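Local coordinates for protein aldehyde dehydrogenase (Staphylococcus aureus, PDB 6K10) that catalyses the NAD-dependent oxidation of 4,4'-diaponeurosporen-4-al to 4,4'-diaponeurosporenoic acid, a step in the biosynthesis of the carotenoid staphyloxanthin, at residues Ala253-Leu258 against Glu342-Pro347; His299-Leu304 against Arg323-Thr328. The protein carries 1 engineered substitution. All blocks are in the same frame, centred on the assembly; numbering follows the deposited sequence.

Contact 1: residues Ala253-Leu258 against Glu342-Pro347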
loop_
_atom_site.group_PDB
_atom_site.type_symbol
_atom_site.label_atom_id
_atom_site.label_comp_id
_atom_site.label_asym_id
_atom_site.label_seq_id
_atom_site.Cartn_x
_atom_site.Cartn_y
_atom_site.Cartn_z
ATOM N N ALA A 253 -5.176 18.659 -13.463
ATOM C CA ALA A 253 -5.730 19.595 -14.423
ATOM C C ALA A 253 -6.002 18.884 -15.745
ATOM O O ALA A 253 -5.247 17.995 -16.147
ATOM C CB ALA A 253 -4.775 20.761 -14.657
ATOM N N PRO A 254 -7.083 19.244 -16.433
ATOM C CA PRO A 254 -7.263 18.775 -17.812
ATOM C C PRO A 254 -6.011 19.039 -18.632
ATOM O O PRO A 254 -5.620 20.190 -18.846
ATOM C CB PRO A 254 -8.449 19.609 -18.304
ATOM C CG PRO A 254 -9.257 19.821 -17.067
ATOM C CD PRO A 254 -8.235 20.039 -15.973
ATOM N N ASP A 255 -5.349 17.963 -19.055
ATOM C CA ASP A 255 -4.185 18.163 -19.905
ATOM C C ASP A 255 -4.597 18.415 -21.350
ATOM O O ASP A 255 -4.171 19.404 -21.953
ATOM C CB ASP A 255 -3.238 16.963 -19.816
ATOM C CG ASP A 255 -1.939 17.196 -20.565
ATOM O OD1 ASP A 255 -1.910 16.998 -21.799
ATOM O OD2 ASP A 255 -0.949 17.605 -19.914
ATOM N N TYR A 256 -5.435 17.547 -21.911
ATOM C CA TYR A 256 -5.900 17.688 -23.284
ATOM C C TYR A 256 -7.349 17.241 -23.377
ATOM O O TYR A 256 -7.873 16.580 -22.480
ATOM C CB TYR A 256 -5.013 16.895 -24.262
ATOM C CG TYR A 256 -5.028 15.397 -24.031
ATOM C CD1 TYR A 256 -4.127 14.801 -23.159
ATOM C CD2 TYR A 256 -5.933 14.576 -24.699
ATOM C CE1 TYR A 256 -4.129 13.438 -22.945
ATOM C CE2 TYR A 256 -5.944 13.206 -24.491
ATOM C CZ TYR A 256 -5.039 12.642 -23.613
ATOM O OH TYR A 256 -5.041 11.281 -23.401
ATOM N N ILE A 257 -7.988 17.600 -24.487
ATOM C CA ILE A 257 -9.397 17.310 -24.719
ATOM C C ILE A 257 -9.525 16.393 -25.930
ATOM O O ILE A 257 -8.904 16.635 -26.970
ATOM C CB ILE A 257 -10.214 18.601 -24.921
ATOM C CG1 ILE A 257 -10.085 19.510 -23.694
ATOM C CG2 ILE A 257 -11.683 18.277 -25.226
ATOM C CD1 ILE A 257 -11.068 20.682 -23.652
ATOM N N LEU A 258 -10.309 15.328 -25.777
ATOM C CA LEU A 258 -10.797 14.509 -26.880
ATOM C C LEU A 258 -12.281 14.819 -27.001
ATOM O O LEU A 258 -13.070 14.418 -26.139
ATOM C CB LEU A 258 -10.564 13.023 -26.614
ATOM C CG LEU A 258 -9.132 12.502 -26.708
ATOM C CD1 LEU A 258 -9.041 11.155 -26.021
ATOM C CD2 LEU A 258 -8.668 12.396 -28.157
ATOM N N GLU A 342 4.375 15.711 -23.746
ATOM C CA GLU A 342 4.785 15.955 -22.372
ATOM C C GLU A 342 3.587 16.427 -21.561
ATOM O O GLU A 342 2.631 16.985 -22.105
ATOM C CB GLU A 342 5.914 17.000 -22.298
ATOM C CG GLU A 342 5.509 18.399 -22.759
ATOM C CD GLU A 342 6.594 19.439 -22.527
ATOM O OE1 GLU A 342 7.405 19.670 -23.451
ATOM O OE2 GLU A 342 6.637 20.031 -21.426
ATOM N N GLU A 343 3.641 16.179 -20.252
ATOM C CA GLU A 343 2.664 16.771 -19.349
ATOM C C GLU A 343 2.788 18.286 -19.410
ATOM O O GLU A 343 3.856 18.843 -19.137
ATOM C CB GLU A 343 2.878 16.264 -17.922
ATOM C CG GLU A 343 1.904 16.844 -16.897
ATOM C CD GLU A 343 1.970 16.137 -15.552
ATOM O OE1 GLU A 343 2.832 15.248 -15.383
ATOM O OE2 GLU A 343 1.152 16.464 -14.665
ATOM N N ILE A 344 1.699 18.953 -19.789
ATOM C CA ILE A 344 1.763 20.384 -20.071
ATOM C C ILE A 344 2.047 21.171 -18.799
ATOM O O ILE A 344 2.953 22.012 -18.762
ATOM C CB ILE A 344 0.466 20.846 -20.753
ATOM C CG1 ILE A 344 0.270 20.067 -22.053
ATOM C CG2 ILE A 344 0.497 22.341 -21.013
ATOM C CD1 ILE A 344 -1.070 20.269 -22.679
ATOM N N PHE A 345 1.282 20.907 -17.739
ATOM C CA PHE A 345 1.450 21.575 -16.450
ATOM C C PHE A 345 1.459 23.092 -16.628
ATOM O O PHE A 345 2.308 23.808 -16.092
ATOM C CB PHE A 345 2.720 21.090 -15.748
ATOM C CG PHE A 345 2.526 20.773 -14.292
ATOM C CD1 PHE A 345 1.838 19.635 -13.905
ATOM C CD2 PHE A 345 3.044 21.603 -13.313
ATOM C CE1 PHE A 345 1.661 19.335 -12.566
ATOM C CE2 PHE A 345 2.871 21.309 -11.972
ATOM C CZ PHE A 345 2.178 20.174 -11.598
ATOM N N GLY A 346 0.504 23.576 -17.417
ATOM C CA GLY A 346 0.401 24.977 -17.738
ATOM C C GLY A 346 -0.904 25.288 -18.443
ATOM O O GLY A 346 -1.705 24.394 -18.731
ATOM N N PRO A 347 -1.138 26.569 -18.752
ATOM C CA PRO A 347 -2.433 27.016 -19.280
ATOM C C PRO A 347 -2.556 26.889 -20.798
ATOM O O PRO A 347 -3.041 27.801 -21.479
ATOM C CB PRO A 347 -2.494 28.472 -18.831
ATOM C CG PRO A 347 -1.061 28.912 -18.895
ATOM C CD PRO A 347 -0.214 27.703 -18.554
HETATM O O HOH W 1 -1.096 19.011 -17.668
#
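Asp-255 turns its carboxylate opposite the backbone N (chi1 -174°), which carries OD2 to the facing loop, while Ile-344 sets CG1 opposite its carbonyl carbon (chi1 -59°), and its extended end crosses the carboxylate at a slant. OD2 accepts the backbone N-H of Ile-344 at 3.0 Å, met nearly along its own C-O bond, and with an N-H...O angle of 175° the bond is almost straight. A water donates to the same OD2 at 2.7 Å and accepts from Phe-345 N at 3.0 Å, so one oxygen serves two successive amides, one directly and one through water. The isoleucine packs over the polar group: its CD1 stands 3.5 Å from Asp-255 OD1 and 3.3 Å from the backbone O of Asp-255, a buried oxygen with no hydrogen-bonding partner. The other carboxylate oxygen, OD1, forms a salt bridge with Lys-221, whose NZ also holds the carbonyl of Glu-342. Residues 342-347 read Glu-Glu-Ile-Phe-Gly-Pro, a sequence characteristic of aldehyde dehydrogenases, and here they form the loop leading into strand 348-354, next to strand 256-260 in the sheet. Since the side chain of Ile-344 offers the buried carboxylate no polar contact, its negative charge is probably balanced by Lys-221 at one oxygen and by the amide of Ile-344 and the water at the other.

Contact 2: residues His299-Leu304 against Arg323-Thr328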
loop_
_atom_site.group_PDB
_atom_site.type_symbol
_atom_site.label_atom_id
_atom_site.label_comp_id
_atom_site.label_asym_id
_atom_site.label_seq_id
_atom_site.Cartn_x
_atom_site.Cartn_y
_atom_site.Cartn_z
ATOM N N HIS A 299 9.698 29.217 -19.874
ATOM C CA HIS A 299 10.270 28.996 -21.199
ATOM C C HIS A 299 9.898 27.627 -21.750
ATOM O O HIS A 299 9.754 27.469 -22.968
ATOM C CB HIS A 299 11.789 29.162 -21.144
ATOM C CG HIS A 299 12.230 30.583 -20.988
ATOM N ND1 HIS A 299 13.285 30.952 -20.182
ATOM C CD2 HIS A 299 11.759 31.727 -21.539
ATOM C CE1 HIS A 299 13.444 32.262 -20.240
ATOM N NE2 HIS A 299 12.531 32.756 -21.057
ATOM N N ARG A 300 9.749 26.628 -20.878
ATOM C CA ARG A 300 9.223 25.341 -21.315
ATOM C C ARG A 300 7.863 25.508 -21.979
ATOM O O ARG A 300 7.582 24.886 -23.010
ATOM C CB ARG A 300 9.121 24.388 -20.125
ATOM C CG ARG A 300 8.523 23.035 -20.458
ATOM C CD ARG A 300 8.404 22.168 -19.214
ATOM N NE ARG A 300 7.478 22.725 -18.231
ATOM C CZ ARG A 300 6.154 22.633 -18.313
ATOM N NH1 ARG A 300 5.391 23.169 -17.370
ATOM N NH2 ARG A 300 5.590 22.009 -19.339
ATOM N N LEU A 301 7.015 26.367 -21.413
ATOM C CA LEU A 301 5.659 26.522 -21.925
ATOM C C LEU A 301 5.604 27.451 -23.135
ATOM O O LEU A 301 4.804 27.223 -24.050
ATOM C CB LEU A 301 4.741 27.025 -20.811
ATOM C CG LEU A 301 4.359 26.015 -19.728
ATOM C CD1 LEU A 301 3.848 26.724 -18.484
ATOM C CD2 LEU A 301 3.311 25.053 -20.264
ATOM N N THR A 302 6.433 28.502 -23.168
ATOM C CA THR A 302 6.466 29.346 -24.360
ATOM C C THR A 302 7.106 28.620 -25.536
ATOM O O THR A 302 6.771 28.900 -26.692
ATOM C CB THR A 302 7.204 30.660 -24.087
ATOM O OG1 THR A 302 8.569 30.396 -23.744
ATOM C CG2 THR A 302 6.532 31.432 -22.960
ATOM N N SER A 303 8.023 27.688 -25.265
ATOM C CA SER A 303 8.517 26.820 -26.329
ATOM C C SER A 303 7.385 25.980 -26.907
ATOM O O SER A 303 7.286 25.809 -28.127
ATOM C CB SER A 303 9.641 25.927 -25.802
ATOM O OG SER A 303 10.248 25.194 -26.853
ATOM N N LEU A 304 6.510 25.459 -26.043
ATOM C CA LEU A 304 5.352 24.711 -26.520
ATOM C C LEU A 304 4.394 25.611 -27.293
ATOM O O LEU A 304 3.823 25.192 -28.308
ATOM C CB LEU A 304 4.641 24.045 -25.341
ATOM C CG LEU A 304 5.382 22.849 -24.737
ATOM C CD1 LEU A 304 4.864 22.530 -23.345
ATOM C CD2 LEU A 304 5.244 21.637 -25.644
ATOM N N ARG A 323 6.259 36.358 -15.714
ATOM C CA ARG A 323 6.106 34.914 -15.892
ATOM C C ARG A 323 4.655 34.575 -16.219
ATOM O O ARG A 323 4.070 33.631 -15.684
ATOM C CB ARG A 323 6.612 34.148 -14.668
ATOM C CG ARG A 323 8.056 34.487 -14.317
ATOM C CD ARG A 323 8.673 33.482 -13.360
ATOM N NE ARG A 323 7.855 33.245 -12.175
ATOM C CZ ARG A 323 8.021 33.877 -11.017
ATOM N NH1 ARG A 323 7.233 33.597 -9.989
ATOM N NH2 ARG A 323 8.973 34.791 -10.889
ATOM N N TYR A 324 4.076 35.366 -17.116
ATOM C CA TYR A 324 2.665 35.294 -17.460
ATOM C C TYR A 324 2.476 34.533 -18.762
ATOM O O TYR A 324 3.200 34.765 -19.736
ATOM C CB TYR A 324 2.073 36.697 -17.594
ATOM C CG TYR A 324 0.729 36.731 -18.284
ATOM C CD1 TYR A 324 -0.419 36.299 -17.634
ATOM C CD2 TYR A 324 0.609 37.197 -19.588
ATOM C CE1 TYR A 324 -1.650 36.330 -18.263
ATOM C CE2 TYR A 324 -0.617 37.232 -20.225
ATOM C CZ TYR A 324 -1.743 36.796 -19.556
ATOM O OH TYR A 324 -2.972 36.828 -20.180
ATOM N N ILE A 325 1.498 33.632 -18.778
ATOM C CA ILE A 325 1.072 32.955 -19.995
ATOM C C ILE A 325 -0.448 32.963 -20.028
ATOM O O ILE A 325 -1.098 32.485 -19.089
ATOM C CB ILE A 325 1.616 31.523 -20.090
ATOM C CG1 ILE A 325 3.141 31.565 -20.174
ATOM C CG2 ILE A 325 1.034 30.814 -21.305
ATOM C CD1 ILE A 325 3.770 30.245 -20.420
ATOM N N GLU A 326 -1.005 33.515 -21.099
ATOM C CA GLU A 326 -2.445 33.632 -21.247
ATOM C C GLU A 326 -3.080 32.253 -21.425
ATOM O O GLU A 326 -2.468 31.350 -22.002
ATOM C CB GLU A 326 -2.762 34.513 -22.454
ATOM C CG GLU A 326 -4.219 34.885 -22.627
ATOM C CD GLU A 326 -4.460 35.677 -23.898
ATOM O OE1 GLU A 326 -5.526 36.318 -24.006
ATOM O OE2 GLU A 326 -3.586 35.656 -24.789
ATOM N N PRO A 327 -4.300 32.057 -20.921
ATOM C CA PRO A 327 -5.047 30.841 -21.257
ATOM C C PRO A 327 -5.119 30.657 -22.764
ATOM O O PRO A 327 -5.528 31.558 -23.500
ATOM C CB PRO A 327 -6.426 31.100 -20.647
ATOM C CG PRO A 327 -6.133 31.945 -19.465
ATOM C CD PRO A 327 -4.989 32.847 -19.884
ATOM N N THR A 328 -4.710 29.478 -23.225
ATOM C CA THR A 328 -4.522 29.227 -24.646
ATOM C C THR A 328 -5.215 27.936 -25.045
ATOM O O THR A 328 -5.037 26.903 -24.392
ATOM C CB THR A 328 -3.031 29.147 -24.991
ATOM O OG1 THR A 328 -2.380 30.354 -24.572
ATOM C CG2 THR A 328 -2.837 28.961 -26.486
#
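Ile-325 sends its terminal methyl into the side of helix 295-307, where CD1 presses against Leu-301 CB at 3.4 Å, closer than usual for two carbons. The same methyl lies 3.9 Å from Thr-302 CG2 and 4.0 Å from Leu-301 CD1, so the tip of one strand residue rests on two consecutive helix residues. Just before and just after residues 299-304, Tyr-298 and Leu-305 also touch Ile-325, and Ile-292 packs on Leu-301. Thr-302 divides its two branches: with chi1 at 62° the hydroxyl turns back to the preceding turn of the helix, where any bond is weak, while CG2 is left to meet the isoleucine. The guanidinium of Arg-300 lies against Leu-301, whose CG stands 3.7 Å above one face, offset toward the rim. Helix 295-307 thereby packs on strand 324-330, which pairs in parallel with strand 348-354 and antiparallel with strands 312-314 and 318-319. Arg-323 and Tyr-324 form a G1 beta bulge against strand 318-319, just ahead of Ile-325. Beyond it Thr-328 OG1 donates to Glu-326 O at 2.8 Å from above the carbonyl plane. Across the joint itself the touching groups are all aliphatic and no hydrogen bond forms, so its fit depends on close, non-directional packing, while nearby Glu-342 holds Arg-300 by a salt bridge and Tyr-289 bonds Ile-325 O.

Contact 2 is nested within the length of chain closed by contact 1, and their centres lie about 12 Å apart. Two backbone oxygens of loop 342-347 join them: Ile-344 O probably accepts a hydrogen bond from Arg-300 NH2 at 2.7 Å, as does Pro-347 O from Thr-328 N at 2.9 Å. Strand 348-354 runs parallel to both 256-260 and 324-330, so both contacts reach the same sheet. Only contact 1 adjoins the predicted active site: the side chain of Glu-343 is about 5 Å from that of Ser-251, an engineered residue, and about 10 Å from that of Glu-217. Contact 2 lies away from it, centred about 24 Å from the chain's centre against about 17 Å.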